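Local atomic coordinates of SusD homolog (Bacteroides thetaiotaomicron VPI-5482, PDB entry 3IHV), a protein that probably binds glycans at the outer membrane of a gut bacterium, where SusD-like proteins help in sugar uptake. Residues A[29-32]-A[36-39]; A[240-245]-A[368-373]; A[288-291]-A[296-299]; A[337-342]-A[357-362]. All coordinates share one frame; numbering follows the deposited sequence.

Interaction 1. Residues A[29-32]-A[36-39]; sequences RTNT and MYGY. With EDO (1,2-ethanediol), chain M.
The backbones of 29-32 and 36-39 meet through one hydrogen bond, Tyr37 N to Asn31 O at 3.0 Å. It joins the loop just after helix 17-29 to helix 34-38 across a very short connection, a corner within the helical, TPR-related part of the SusD fold. Asn31 and Tyr37 send their side chains out alongside each other in the same direction. In both residues CG lies beside the backbone N (chi1 -73° and -58°), and the amide and ring planes stand 72° apart. Asn31 OD1 thereby reaches the edge of the ring, in its plane, 3.4 Å from Tyr37 CE2. The same oxygen has the methyl of selenomethionine Met36 nearby, CE lying 3.5 Å from OD1; the Met36 chain bends at both chi2 and chi3 to bring it there. Nearer the backbone, Met36 CG packs 3.2 Å from Thr30 O. The other half of the Asn31 amide is turned to an ethanediol, probably left from crystallisation, with ND2 donating to O2 at 3.1 Å. Polar ends also look outward: Tyr37 OH bonds to Glu130 of helix 107-135, while Thr30 OG1 bonds to Val27 O and Arg90. Chemically, the corner treats the two ends of one amide differently. ND2 donates one bond to the bound diol, whereas buried OD1 has no hydrogen-bond partner in the model and rests against C-H groups of Tyr37 and Met36, whose slightly positive hydrogens probably offset part of the cost.

Interaction 2. Residues A[240-245]-A[368-373]; sequences KDYEQL and PAKWDI. With EDO (1,2-ethanediol), chain O.
Tyr242 and Lys370 carry this contact between them, and it is a small one, burying 67 Å² in all. Although 122 residues separate the two segments, their side chains cross at an angle and touch at the far ends. The phenol oxygen Tyr242 OH lies 3.2 Å from Lys370 NZ, a weak hydrogen bond donated by the lysine, and 3.3 Å from Lys370 CE. Reach explains the meeting: Lys370 is extended beyond CG, and Tyr242 swings its ring away from its own backbone N (chi1 -167°). Both polar ends have further partners. The ammonium group forms a salt bridge with Glu466 and a hydrogen bond with Ser464 O, while Tyr242 OH bonds to Glu462 O, so the buried charge is probably balanced mainly by the carboxylate. At its root, Lys370 CB sits 3.5 Å above the ring plane of the next residue, Trp371, over the centre of that ring. In the fold, the contact joins the start of helix 242-250 to the type I turn 369-372, which follows strand 367-368 and leads into helix 373-376. Helix 320-324 packs on both Tyr242 and Lys370, and strand 392-396 touches Tyr242 through Arg396.

Interaction 3. Residues A[288-291]-A[296-299]; sequences TTAI and GSCA
Thr288 places OG1 beside its own backbone N (chi1 -50°), and Cys298 puts SG in the corresponding position (chi1 -61°), which sets these two atoms near each other where the segments pair. The bridge itself brings the CB atoms of Thr288 and Cys298 to 4.0 Å, and Thr288 OG1 comes within 4.1 Å of Cys298 SG, a van der Waals approach; the hydroxyl itself bonds to Val286 O. Beneath them the two residues form a single antiparallel bridge, a hydrogen-bonded pair. Its two bonds are unequal: Cys298 N to Thr288 O measures 2.9 Å with an N-H...O angle of 161°, while Thr288 N to Cys298 O is a weak bond of 3.4 Å. Farther along, the pairing gives way to packing. Ser297 CB fits against the other backbone, 3.3 Å from Thr288 O and 3.4 Å from Ala290 N, and meets the methyl carbon Ala290 CB at 3.8 Å. The result is a short hairpin-like excursion in the long connection between strands 259-263 and 302-304. Neighbours extend its polar links: Thr289 OG1 bonds to Asp332, Arg295 NE to Thr289 O, and Asn385 OD1 takes the N-H of Ser297. The chemistry implies a closure that relies on one good backbone bond, with a second, longer one beside it. The side chains add van der Waals contacts between Thr288 and Cys298 and between Ala290 and Ser297, while the threonine hydroxyls serve partners elsewhere in the chain.

Interaction 4. Residues A[337-342]-A[357-362]; sequences LWVAGA and TKAQKN
A type I beta turn, Leu337 to Ala340, receives the short helix 360-363 in this peripheral part of the SusD fold. Thr357 and Lys358 lead toward the contact, and Ala359 is the first residue of 357-362 to press on the turn. Its backbone has left-handed helical angles, and its CB is directed at the turn, meeting Val339 CB and Val339 CG1 at 3.5 Å each. Both carbon pairs are closer than usual van der Waals contact, so the methyl fits tightly against the branch point of the valine. The Gln360 amide bonds to Pro356 O nearby and to Trp493 O and the N-H of Glu495, at the end of helix 479-493 and just after it. One turn of chain beyond Ala359, Asn362 comes back to the beta turn. With CG set beside the backbone N (chi1 -72°), its CB packs 3.4 Å from Trp338 O and its amide nitrogen is carried to the oxygen of the same carbonyl. Helix 346-354, which lies in the intervening chain, also touches Val339 and Ala359, through Asp353 and Lys352. The polar link across the contact is weak and markedly bent: Asn362 ND2 donates to Trp338 O at 3.1 Å with an N-H...O angle of 124°.

Overall arrangement
From the N terminus, interaction 1 comes first, closing a loop with three residues between its segments, at the junction of helix 17-29 and helix 34-38. Interaction 2 opens much later, at 240-245, and is completed at 368-373; it ties helix 242-250 to the loop between strand 367-368 and helix 373-376, enclosing a long excursion. Interactions 3 and 4 both fall within that excursion, one after the other, and none of the four cross. Interaction 3 closes a loop with four residues between its segments, before strand 302-304; interaction 4 spans helix 346-354, beyond strand 335-337. No two contacts touch: the nearest atoms of interactions 2 and 3 are about 4 Å apart.

Interaction 1. Residues A[29-32]-A[36-39]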
loop_
_atom_site.group_PDB
_atom_site.type_symbol
_atom_site.label_atom_id
_atom_site.label_comp_id
_atom_site.label_asym_id
_atom_site.label_seq_id
_atom_site.Cartn_x
_atom_site.Cartn_y
_atom_site.Cartn_z
ATOM N N ARG A 29 1.073 -5.127 15.757
ATOM C CA ARG A 29 1.115 -3.723 16.160
ATOM C C ARG A 29 2.235 -2.994 15.428
ATOM O O ARG A 29 2.151 -1.792 15.243
ATOM C CB ARG A 29 1.267 -3.645 17.678
ATOM C CG ARG A 29 1.215 -2.304 18.327
ATOM C CD ARG A 29 1.313 -2.533 19.882
ATOM N NE ARG A 29 0.303 -3.508 20.319
ATOM C CZ ARG A 29 0.502 -4.637 21.026
ATOM N NH1 ARG A 29 1.681 -4.956 21.564
ATOM N NH2 ARG A 29 -0.540 -5.423 21.272
ATOM N N THR A 30 3.268 -3.712 14.972
ATOM C CA THR A 30 4.362 -3.072 14.226
ATOM C C THR A 30 3.797 -2.240 13.063
ATOM O O THR A 30 4.256 -1.104 12.782
ATOM C CB THR A 30 5.369 -4.098 13.691
ATOM O OG1 THR A 30 5.654 -5.071 14.700
ATOM C CG2 THR A 30 6.669 -3.419 13.288
ATOM N N ASN A 31 2.766 -2.783 12.413
ATOM C CA ASN A 31 2.169 -2.143 11.259
ATOM C C ASN A 31 1.628 -0.744 11.469
ATOM O O ASN A 31 1.546 -0.018 10.482
ATOM C CB ASN A 31 1.048 -3.018 10.657
ATOM C CG ASN A 31 1.599 -4.223 9.928
ATOM O OD1 ASN A 31 2.709 -4.176 9.381
ATOM N ND2 ASN A 31 0.824 -5.280 9.891
ATOM N N THR A 32 1.250 -0.400 12.697
ATOM C CA THR A 32 0.628 0.900 12.993
ATOM C C THR A 32 1.641 2.006 13.231
ATOM O O THR A 32 1.255 3.150 13.420
ATOM C CB THR A 32 -0.363 0.829 14.186
ATOM O OG1 THR A 32 0.324 0.404 15.367
ATOM C CG2 THR A 32 -1.544 -0.116 13.849
HETATM N N MSE A 36 5.939 2.644 9.500
HETATM C CA MSE A 36 5.297 1.554 8.782
HETATM C C MSE A 36 4.046 2.150 8.102
HETATM O O MSE A 36 4.184 3.138 7.376
HETATM C CB MSE A 36 4.983 0.398 9.742
HETATM C CG MSE A 36 6.214 -0.193 10.382
HETATM SE SE MSE A 36 7.231 -1.329 9.179
HETATM C CE MSE A 36 5.966 -2.821 9.004
ATOM N N TYR A 37 2.840 1.630 8.348
ATOM C CA TYR A 37 1.681 2.077 7.556
ATOM C C TYR A 37 0.978 3.320 8.076
ATOM O O TYR A 37 0.039 3.794 7.442
ATOM C CB TYR A 37 0.727 0.879 7.293
ATOM C CG TYR A 37 1.462 -0.229 6.567
ATOM C CD1 TYR A 37 1.660 -0.149 5.216
ATOM C CD2 TYR A 37 2.028 -1.303 7.260
ATOM C CE1 TYR A 37 2.400 -1.115 4.537
ATOM C CE2 TYR A 37 2.753 -2.287 6.584
ATOM C CZ TYR A 37 2.947 -2.177 5.249
ATOM O OH TYR A 37 3.697 -3.137 4.601
ATOM N N GLY A 38 1.397 3.851 9.230
ATOM C CA GLY A 38 0.799 5.078 9.702
ATOM C C GLY A 38 1.127 6.251 8.774
ATOM O O GLY A 38 0.339 7.206 8.687
ATOM N N TYR A 39 2.258 6.158 8.053
ATOM C CA TYR A 39 2.734 7.263 7.202
ATOM C C TYR A 39 3.757 6.890 6.159
ATOM O O TYR A 39 3.525 7.103 4.967
ATOM C CB TYR A 39 3.250 8.380 8.126
ATOM C CG TYR A 39 3.817 9.620 7.485
ATOM C CD1 TYR A 39 3.298 10.134 6.313
ATOM C CD2 TYR A 39 4.757 10.368 8.158
ATOM C CE1 TYR A 39 3.814 11.313 5.750
ATOM C CE2 TYR A 39 5.275 11.551 7.605
ATOM C CZ TYR A 39 4.813 11.984 6.389
ATOM O OH TYR A 39 5.316 13.141 5.873
HETATM C C1 EDO M . -3.465 -3.331 12.740
HETATM O O1 EDO M . -4.532 -3.827 11.949
HETATM C C2 EDO M . -2.234 -4.210 12.623
HETATM O O2 EDO M . -1.874 -4.594 11.289
#

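Interaction 2. Residues A[240-245]-A[368-373]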
loop_
_atom_site.group_PDB
_atom_site.type_symbol
_atom_site.label_atom_id
_atom_site.label_comp_id
_atom_site.label_asym_id
_atom_site.label_seq_id
_atom_site.Cartn_x
_atom_site.Cartn_y
_atom_site.Cartn_z
ATOM N N LYS A 240 -20.091 -4.500 -3.938
ATOM C CA LYS A 240 -20.977 -4.030 -5.022
ATOM C C LYS A 240 -20.679 -2.573 -5.388
ATOM O O LYS A 240 -20.520 -2.249 -6.566
ATOM C CB LYS A 240 -22.449 -4.201 -4.631
ATOM C CG LYS A 240 -23.419 -3.669 -5.680
ATOM C CD LYS A 240 -24.891 -3.889 -5.254
ATOM C CE LYS A 240 -25.818 -3.149 -6.190
ATOM N NZ LYS A 240 -27.274 -3.461 -5.975
ATOM N N ASP A 241 -20.591 -1.728 -4.352
ATOM C CA ASP A 241 -20.370 -0.303 -4.517
ATOM C C ASP A 241 -18.946 0.125 -4.173
ATOM O O ASP A 241 -18.495 -0.042 -3.051
ATOM C CB ASP A 241 -21.343 0.464 -3.652
ATOM C CG ASP A 241 -22.768 0.208 -4.032
ATOM O OD1 ASP A 241 -23.086 0.215 -5.237
ATOM O OD2 ASP A 241 -23.588 0.031 -3.108
ATOM N N TYR A 242 -18.248 0.690 -5.143
ATOM C CA TYR A 242 -16.862 1.151 -4.918
ATOM C C TYR A 242 -16.768 2.080 -3.731
ATOM O O TYR A 242 -15.807 1.999 -2.969
ATOM C CB TYR A 242 -16.349 1.868 -6.147
ATOM C CG TYR A 242 -14.877 2.106 -6.163
ATOM C CD1 TYR A 242 -13.976 1.052 -6.393
ATOM C CD2 TYR A 242 -14.366 3.381 -6.043
ATOM C CE1 TYR A 242 -12.616 1.286 -6.453
ATOM C CE2 TYR A 242 -13.033 3.614 -6.114
ATOM C CZ TYR A 242 -12.154 2.578 -6.310
ATOM O OH TYR A 242 -10.814 2.877 -6.340
ATOM N N GLU A 243 -17.761 2.954 -3.597
ATOM C CA GLU A 243 -17.794 3.918 -2.494
ATOM C C GLU A 243 -17.780 3.233 -1.122
ATOM O O GLU A 243 -17.225 3.753 -0.174
ATOM C CB GLU A 243 -18.991 4.875 -2.641
ATOM C CG GLU A 243 -19.069 5.925 -1.520
ATOM C CD GLU A 243 -20.138 6.987 -1.728
ATOM O OE1 GLU A 243 -20.693 7.078 -2.830
ATOM O OE2 GLU A 243 -20.435 7.702 -0.753
ATOM N N GLN A 244 -18.397 2.056 -1.034
ATOM C CA GLN A 244 -18.455 1.321 0.217
ATOM C C GLN A 244 -17.081 0.999 0.762
ATOM O O GLN A 244 -16.900 0.892 1.974
ATOM C CB GLN A 244 -19.312 0.041 0.063
ATOM C CG GLN A 244 -19.722 -0.570 1.398
ATOM C CD GLN A 244 -20.667 0.336 2.191
ATOM O OE1 GLN A 244 -21.639 0.833 1.652
ATOM N NE2 GLN A 244 -20.392 0.521 3.476
ATOM N N LEU A 245 -16.098 0.751 -0.110
ATOM C CA LEU A 245 -14.768 0.538 0.390
ATOM C C LEU A 245 -14.255 1.700 1.254
ATOM O O LEU A 245 -13.550 1.473 2.259
ATOM C CB LEU A 245 -13.771 0.365 -0.774
ATOM C CG LEU A 245 -13.863 -0.906 -1.612
ATOM C CD1 LEU A 245 -13.170 -0.745 -2.940
ATOM C CD2 LEU A 245 -13.321 -2.120 -0.810
ATOM N N PRO A 368 -6.355 13.074 -3.269
ATOM C CA PRO A 368 -7.231 11.903 -3.286
ATOM C C PRO A 368 -8.529 12.251 -2.540
ATOM O O PRO A 368 -8.543 13.161 -1.694
ATOM C CB PRO A 368 -6.422 10.858 -2.480
ATOM C CG PRO A 368 -4.999 11.394 -2.415
ATOM C CD PRO A 368 -5.101 12.844 -2.539
ATOM N N ALA A 369 -9.618 11.541 -2.854
ATOM C CA ALA A 369 -10.896 11.697 -2.157
ATOM C C ALA A 369 -11.273 10.422 -1.403
ATOM O O ALA A 369 -12.278 10.380 -0.711
ATOM C CB ALA A 369 -12.001 12.054 -3.133
ATOM N N LYS A 370 -10.462 9.372 -1.528
ATOM C CA LYS A 370 -10.743 8.084 -0.880
ATOM C C LYS A 370 -10.812 8.172 0.640
ATOM O O LYS A 370 -11.525 7.396 1.270
ATOM C CB LYS A 370 -9.686 7.075 -1.278
ATOM C CG LYS A 370 -9.789 6.708 -2.740
ATOM C CD LYS A 370 -8.746 5.704 -3.191
ATOM C CE LYS A 370 -9.107 5.152 -4.579
ATOM N NZ LYS A 370 -8.145 4.155 -5.202
ATOM N N TRP A 371 -10.021 9.078 1.209
ATOM C CA TRP A 371 -9.949 9.242 2.661
ATOM C C TRP A 371 -10.472 10.613 3.113
ATOM O O TRP A 371 -9.930 11.243 4.018
ATOM C CB TRP A 371 -8.547 8.874 3.198
ATOM C CG TRP A 371 -8.139 7.522 2.680
ATOM C CD1 TRP A 371 -8.526 6.309 3.178
ATOM C CD2 TRP A 371 -7.371 7.241 1.489
ATOM N NE1 TRP A 371 -8.044 5.290 2.377
ATOM C CE2 TRP A 371 -7.299 5.833 1.366
ATOM C CE3 TRP A 371 -6.660 8.034 0.582
ATOM C CZ2 TRP A 371 -6.613 5.201 0.325
ATOM C CZ3 TRP A 371 -5.973 7.409 -0.467
ATOM C CH2 TRP A 371 -5.940 5.996 -0.565
ATOM N N ASP A 372 -11.582 11.024 2.491
ATOM C CA ASP A 372 -12.284 12.225 2.856
ATOM C C ASP A 372 -13.044 12.027 4.195
ATOM O O ASP A 372 -14.173 11.494 4.247
ATOM C CB ASP A 372 -13.232 12.606 1.740
ATOM C CG ASP A 372 -13.944 13.895 2.009
ATOM O OD1 ASP A 372 -14.056 14.295 3.208
ATOM O OD2 ASP A 372 -14.432 14.466 1.034
ATOM N N ILE A 373 -12.392 12.439 5.272
ATOM C CA ILE A 373 -12.953 12.297 6.616
ATOM C C ILE A 373 -14.316 13.035 6.776
ATOM O O ILE A 373 -15.251 12.472 7.330
ATOM C CB ILE A 373 -11.926 12.737 7.693
ATOM C CG1 ILE A 373 -10.759 11.753 7.732
ATOM C CG2 ILE A 373 -12.590 12.859 9.055
ATOM C CD1 ILE A 373 -9.618 12.145 8.691
HETATM C C1 EDO O . -24.221 0.428 3.548
HETATM O O1 EDO O . -24.164 1.264 2.384
HETATM C C2 EDO O . -24.059 1.276 4.797
HETATM O O2 EDO O . -22.768 1.912 4.844
#

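Interaction 3. Residues A[288-291]-A[296-299]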
loop_
_atom_site.group_PDB
_atom_site.type_symbol
_atom_site.label_atom_id
_atom_site.label_comp_id
_atom_site.label_asym_id
_atom_site.label_seq_id
_atom_site.Cartn_x
_atom_site.Cartn_y
_atom_site.Cartn_z
ATOM N N THR A 288 -8.661 20.365 4.379
ATOM C CA THR A 288 -9.724 20.726 5.340
ATOM C C THR A 288 -9.206 21.606 6.461
ATOM O O THR A 288 -8.145 21.329 7.049
ATOM C CB THR A 288 -10.243 19.396 5.985
ATOM O OG1 THR A 288 -10.552 18.444 4.964
ATOM C CG2 THR A 288 -11.449 19.605 6.958
ATOM N N THR A 289 -9.925 22.685 6.766
ATOM C CA THR A 289 -9.527 23.550 7.856
ATOM C C THR A 289 -9.971 23.009 9.212
ATOM O O THR A 289 -10.955 22.293 9.323
ATOM C CB THR A 289 -10.206 24.923 7.756
ATOM O OG1 THR A 289 -11.625 24.733 7.716
ATOM C CG2 THR A 289 -9.754 25.686 6.516
ATOM N N ALA A 290 -9.209 23.375 10.238
ATOM C CA ALA A 290 -9.551 23.064 11.604
ATOM C C ALA A 290 -10.658 24.060 11.970
ATOM O O ALA A 290 -10.602 25.231 11.531
ATOM C CB ALA A 290 -8.305 23.255 12.520
ATOM N N ILE A 291 -11.655 23.568 12.710
ATOM C CA ILE A 291 -12.746 24.335 13.284
ATOM C C ILE A 291 -12.716 24.039 14.792
ATOM O O ILE A 291 -12.956 22.899 15.196
ATOM C CB ILE A 291 -14.108 23.896 12.762
ATOM C CG1 ILE A 291 -14.197 24.073 11.240
ATOM C CG2 ILE A 291 -15.200 24.738 13.443
ATOM C CD1 ILE A 291 -15.548 23.513 10.683
ATOM N N GLY A 296 -10.563 18.719 13.233
ATOM C CA GLY A 296 -9.147 18.953 13.101
ATOM C C GLY A 296 -8.894 19.250 11.628
ATOM O O GLY A 296 -9.710 18.910 10.785
ATOM N N SER A 297 -7.790 19.923 11.334
ATOM C CA SER A 297 -7.432 20.166 9.927
ATOM C C SER A 297 -6.834 18.916 9.278
ATOM O O SER A 297 -6.466 17.964 9.973
ATOM C CB SER A 297 -6.461 21.353 9.844
ATOM O OG SER A 297 -5.300 21.084 10.604
ATOM N N CYS A 298 -6.793 18.896 7.938
ATOM C CA CYS A 298 -6.115 17.834 7.175
ATOM C C CYS A 298 -5.157 18.538 6.238
ATOM O O CYS A 298 -5.602 19.349 5.438
ATOM C CB CYS A 298 -7.068 16.974 6.359
ATOM S SG CYS A 298 -8.286 16.096 7.376
ATOM N N ALA A 299 -3.867 18.215 6.340
ATOM C CA ALA A 299 -2.805 18.898 5.567
ATOM C C ALA A 299 -2.946 18.624 4.070
ATOM O O ALA A 299 -2.710 19.512 3.232
ATOM C CB ALA A 299 -1.387 18.491 6.082
#

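Interaction 4. Residues A[337-342]-A[357-362]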
loop_
_atom_site.group_PDB
_atom_site.type_symbol
_atom_site.label_atom_id
_atom_site.label_comp_id
_atom_site.label_asym_id
_atom_site.label_seq_id
_atom_site.Cartn_x
_atom_site.Cartn_y
_atom_site.Cartn_z
ATOM N N LEU A 337 -14.643 24.288 -4.643
ATOM C CA LEU A 337 -13.735 23.761 -5.677
ATOM C C LEU A 337 -12.373 24.432 -5.562
ATOM O O LEU A 337 -12.292 25.623 -5.316
ATOM C CB LEU A 337 -14.270 24.031 -7.073
ATOM C CG LEU A 337 -15.531 23.281 -7.423
ATOM C CD1 LEU A 337 -16.106 23.887 -8.716
ATOM C CD2 LEU A 337 -15.269 21.737 -7.511
ATOM N N TRP A 338 -11.322 23.659 -5.786
ATOM C CA TRP A 338 -9.961 24.181 -5.780
ATOM C C TRP A 338 -9.776 25.346 -6.747
ATOM O O TRP A 338 -9.076 26.312 -6.432
ATOM C CB TRP A 338 -8.942 23.053 -6.089
ATOM C CG TRP A 338 -8.450 22.364 -4.881
ATOM C CD1 TRP A 338 -8.764 21.130 -4.447
ATOM C CD2 TRP A 338 -7.576 22.925 -3.902
ATOM N NE1 TRP A 338 -8.085 20.850 -3.288
ATOM C CE2 TRP A 338 -7.363 21.950 -2.927
ATOM C CE3 TRP A 338 -6.919 24.146 -3.795
ATOM C CZ2 TRP A 338 -6.533 22.164 -1.832
ATOM C CZ3 TRP A 338 -6.101 24.354 -2.725
ATOM C CH2 TRP A 338 -5.935 23.387 -1.751
ATOM N N VAL A 339 -10.451 25.315 -7.893
ATOM C CA VAL A 339 -10.296 26.377 -8.866
ATOM C C VAL A 339 -11.041 27.664 -8.553
ATOM O O VAL A 339 -10.799 28.661 -9.226
ATOM C CB VAL A 339 -10.723 25.936 -10.255
ATOM C CG1 VAL A 339 -9.891 24.743 -10.661
ATOM C CG2 VAL A 339 -12.235 25.612 -10.275
ATOM N N ALA A 340 -11.909 27.660 -7.540
ATOM C CA ALA A 340 -12.715 28.851 -7.225
ATOM C C ALA A 340 -11.831 29.950 -6.682
ATOM O O ALA A 340 -11.150 29.776 -5.665
ATOM C CB ALA A 340 -13.851 28.515 -6.227
ATOM N N GLY A 341 -11.766 31.043 -7.430
ATOM C CA GLY A 341 -11.031 32.223 -7.034
ATOM C C GLY A 341 -11.966 33.149 -6.273
ATOM O O GLY A 341 -13.153 32.887 -6.129
ATOM N N ALA A 342 -11.396 34.237 -5.786
ATOM C CA ALA A 342 -12.129 35.206 -5.005
ATOM C C ALA A 342 -13.373 35.712 -5.746
ATOM O O ALA A 342 -14.429 35.837 -5.145
ATOM C CB ALA A 342 -11.207 36.366 -4.627
ATOM N N THR A 357 -7.854 24.065 -20.092
ATOM C CA THR A 357 -6.998 25.204 -20.290
ATOM C C THR A 357 -7.183 26.244 -19.173
ATOM O O THR A 357 -6.450 27.230 -19.131
ATOM C CB THR A 357 -7.289 25.884 -21.672
ATOM O OG1 THR A 357 -8.612 26.443 -21.687
ATOM C CG2 THR A 357 -7.150 24.864 -22.823
ATOM N N LYS A 358 -8.184 26.062 -18.310
ATOM C CA LYS A 358 -8.495 27.024 -17.249
ATOM C C LYS A 358 -8.044 26.594 -15.843
ATOM O O LYS A 358 -8.022 25.410 -15.501
ATOM C CB LYS A 358 -10.009 27.303 -17.239
ATOM C CG LYS A 358 -10.573 27.868 -18.582
ATOM N N ALA A 359 -7.709 27.600 -15.043
ATOM C CA ALA A 359 -7.381 27.447 -13.624
ATOM C C ALA A 359 -6.382 26.347 -13.380
ATOM O O ALA A 359 -6.492 25.593 -12.410
ATOM C CB ALA A 359 -8.677 27.175 -12.810
ATOM N N GLN A 360 -5.392 26.256 -14.266
ATOM C CA GLN A 360 -4.428 25.185 -14.209
ATOM C C GLN A 360 -3.593 25.187 -12.938
ATOM O O GLN A 360 -3.283 24.148 -12.414
ATOM C CB GLN A 360 -3.519 25.241 -15.433
ATOM C CG GLN A 360 -4.254 25.022 -16.756
ATOM C CD GLN A 360 -3.294 24.937 -17.932
ATOM O OE1 GLN A 360 -2.311 25.655 -17.982
ATOM N NE2 GLN A 360 -3.603 24.089 -18.899
ATOM N N LYS A 361 -3.235 26.360 -12.454
ATOM C CA LYS A 361 -2.416 26.427 -11.259
ATOM C C LYS A 361 -3.080 25.713 -10.082
ATOM O O LYS A 361 -2.467 24.894 -9.442
ATOM C CB LYS A 361 -2.151 27.882 -10.873
ATOM C CG LYS A 361 -1.194 28.051 -9.691
ATOM C CD LYS A 361 -0.846 29.506 -9.477
ATOM N N ASN A 362 -4.337 26.041 -9.808
ATOM C CA ASN A 362 -5.070 25.483 -8.669
ATOM C C ASN A 362 -5.448 24.028 -8.862
ATOM O O ASN A 362 -5.608 23.288 -7.894
ATOM C CB ASN A 362 -6.332 26.317 -8.375
ATOM C CG ASN A 362 -6.010 27.704 -7.748
ATOM O OD1 ASN A 362 -4.855 28.045 -7.534
ATOM N ND2 ASN A 362 -7.032 28.475 -7.454
#